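Local coordinates for protein adenine phosphoribosyltransferase (Leishmania donovani, PDB 1QB7) that probably catalyses the salvage of adenine, joining it to 5-phospho-alpha-D-ribose 1-diphosphate to give AMP and diphosphate, at residues S19-K24 and S50-K55. Sequence-based numbering, arbitrary orientation.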
loop_
_atom_site.group_PDB
_atom_site.type_symbol
_atom_site.label_atom_id
_atom_site.label_comp_id
_atom_site.label_asym_id
_atom_site.label_seq_id
_atom_site.Cartn_x
_atom_site.Cartn_y
_atom_site.Cartn_z
ATOM N N SER A 19 -3.457 -20.178 -9.221
ATOM C CA SER A 19 -2.226 -20.185 -10.005
ATOM C C SER A 19 -2.529 -19.875 -11.467
ATOM O O SER A 19 -1.803 -19.129 -12.133
ATOM C CB SER A 19 -1.550 -21.549 -9.897
ATOM O OG SER A 19 -0.437 -21.628 -10.762
ATOM N N GLN A 20 -3.620 -20.459 -11.947
ATOM C CA GLN A 20 -4.081 -20.285 -13.314
ATOM C C GLN A 20 -4.507 -18.844 -13.562
ATOM O O GLN A 20 -4.188 -18.264 -14.595
ATOM C CB GLN A 20 -5.275 -21.209 -13.568
ATOM C CG GLN A 20 -4.971 -22.690 -13.444
ATOM C CD GLN A 20 -4.286 -23.234 -14.671
ATOM O OE1 GLN A 20 -4.892 -23.968 -15.450
ATOM N NE2 GLN A 20 -3.018 -22.867 -14.864
ATOM N N LEU A 21 -5.242 -18.282 -12.608
ATOM C CA LEU A 21 -5.743 -16.919 -12.707
ATOM C C LEU A 21 -4.595 -15.913 -12.724
ATOM O O LEU A 21 -4.634 -14.931 -13.459
ATOM C CB LEU A 21 -6.700 -16.651 -11.543
ATOM C CG LEU A 21 -7.714 -15.512 -11.634
ATOM C CD1 LEU A 21 -8.378 -15.474 -12.993
ATOM C CD2 LEU A 21 -8.748 -15.709 -10.547
ATOM N N LEU A 22 -3.568 -16.179 -11.923
ATOM C CA LEU A 22 -2.395 -15.312 -11.851
ATOM C C LEU A 22 -1.628 -15.337 -13.165
ATOM O O LEU A 22 -1.185 -14.300 -13.655
ATOM C CB LEU A 22 -1.477 -15.748 -10.708
ATOM C CG LEU A 22 -1.960 -15.393 -9.304
ATOM C CD1 LEU A 22 -1.128 -16.118 -8.261
ATOM C CD2 LEU A 22 -1.882 -13.892 -9.111
ATOM N N LYS A 23 -1.481 -16.530 -13.737
ATOM C CA LYS A 23 -0.776 -16.697 -15.003
ATOM C C LYS A 23 -1.524 -15.952 -16.120
ATOM O O LYS A 23 -0.915 -15.378 -17.020
ATOM C CB LYS A 23 -0.667 -18.190 -15.316
ATOM C CG LYS A 23 0.032 -18.551 -16.610
ATOM C CD LYS A 23 -0.088 -20.054 -16.826
ATOM C CE LYS A 23 0.407 -20.507 -18.190
ATOM N NZ LYS A 23 1.868 -20.286 -18.383
ATOM N N LYS A 24 -2.850 -15.941 -16.022
ATOM C CA LYS A 24 -3.713 -15.286 -16.997
ATOM C C LYS A 24 -3.709 -13.767 -16.841
ATOM O O LYS A 24 -3.659 -13.040 -17.830
ATOM C CB LYS A 24 -5.141 -15.825 -16.855
ATOM C CG LYS A 24 -6.180 -15.169 -17.757
ATOM C CD LYS A 24 -7.588 -15.655 -17.404
ATOM C CE LYS A 24 -8.680 -14.849 -18.110
ATOM N NZ LYS A 24 -8.660 -15.016 -19.592
ATOM N N SER A 50 -7.405 -6.575 -11.490
ATOM C CA SER A 50 -8.200 -7.752 -11.821
ATOM C C SER A 50 -8.992 -8.153 -10.574
ATOM O O SER A 50 -8.457 -8.798 -9.668
ATOM C CB SER A 50 -7.298 -8.905 -12.270
ATOM O OG SER A 50 -8.032 -10.121 -12.333
ATOM N N PRO A 51 -10.270 -7.745 -10.500
ATOM C CA PRO A 51 -11.140 -8.057 -9.362
ATOM C C PRO A 51 -11.168 -9.537 -8.987
ATOM O O PRO A 51 -11.047 -9.890 -7.814
ATOM C CB PRO A 51 -12.506 -7.575 -9.846
ATOM C CG PRO A 51 -12.160 -6.412 -10.688
ATOM C CD PRO A 51 -10.992 -6.924 -11.489
ATOM N N GLU A 52 -11.299 -10.398 -9.990
ATOM C CA GLU A 52 -11.362 -11.833 -9.748
ATOM C C GLU A 52 -10.048 -12.362 -9.178
ATOM O O GLU A 52 -10.050 -13.192 -8.270
ATOM C CB GLU A 52 -11.730 -12.580 -11.035
ATOM C CG GLU A 52 -12.097 -14.037 -10.802
ATOM C CD GLU A 52 -12.283 -14.841 -12.083
ATOM O OE1 GLU A 52 -11.975 -14.328 -13.187
ATOM O OE2 GLU A 52 -12.728 -16.006 -11.976
ATOM N N THR A 53 -8.926 -11.859 -9.691
ATOM C CA THR A 53 -7.621 -12.308 -9.217
ATOM C C THR A 53 -7.346 -11.826 -7.794
ATOM O O THR A 53 -6.884 -12.597 -6.953
ATOM C CB THR A 53 -6.483 -11.865 -10.167
ATOM O OG1 THR A 53 -6.820 -12.224 -11.512
ATOM C CG2 THR A 53 -5.173 -12.556 -9.798
ATOM N N LEU A 54 -7.668 -10.568 -7.513
ATOM C CA LEU A 54 -7.447 -10.015 -6.183
ATOM C C LEU A 54 -8.267 -10.801 -5.151
ATOM O O LEU A 54 -7.760 -11.174 -4.087
ATOM C CB LEU A 54 -7.827 -8.533 -6.158
ATOM C CG LEU A 54 -7.322 -7.695 -4.984
ATOM C CD1 LEU A 54 -5.795 -7.645 -4.958
ATOM C CD2 LEU A 54 -7.892 -6.298 -5.115
ATOM N N LYS A 55 -9.517 -11.101 -5.501
ATOM C CA LYS A 55 -10.402 -11.852 -4.621
ATOM C C LYS A 55 -9.880 -13.276 -4.392
ATOM O O LYS A 55 -9.925 -13.790 -3.274
ATOM C CB LYS A 55 -11.821 -11.888 -5.195
ATOM C CG LYS A 55 -12.833 -12.520 -4.259
ATOM C CD LYS A 55 -14.216 -12.561 -4.864
ATOM C CE LYS A 55 -15.164 -13.337 -3.965
ATOM N NZ LYS A 55 -16.555 -13.396 -4.516
#
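The carboxylate of E52 turns one face to L21: both leucine methyls lie over that face, CD2 at 4.0 Å and CD1 at 4.1 Å from E52 CD, and segment 19-24 sets nothing at its edges. E52 runs nearly perpendicular to the leucine side chain. L21 CG stands anti to the backbone N (chi1 -160°), which sends the branch toward helix 51-67; CD2 ends 3.6 Å from E52 O. L21 lies alongside T53, running in the opposite sense, with L21 CG 3.4 Å from T53 OG1. That hydroxyl shares a hydrogen bond of 2.6 Å with S50 OG and another with S25 OG, which in turn bonds L21 O. The threonine's other branch, CG2, meets L22 CD2 at 3.6 Å on the buried side, where L22 reaches I57 and L203. No hydrogen bond runs between the two segments, so van der Waals contact, carbon on carbon and on oxygen, joins them, with S25 as polar go-between. The axes of segments 19-24 and 51-55 cross at -140°, 9.7 Å apart at closest approach. This splayed, roughly antiparallel pair joins helix 17-25 to the start of helix 51-67, with S50 at its N-cap position, in a type I phosphoribosyltransferase fold.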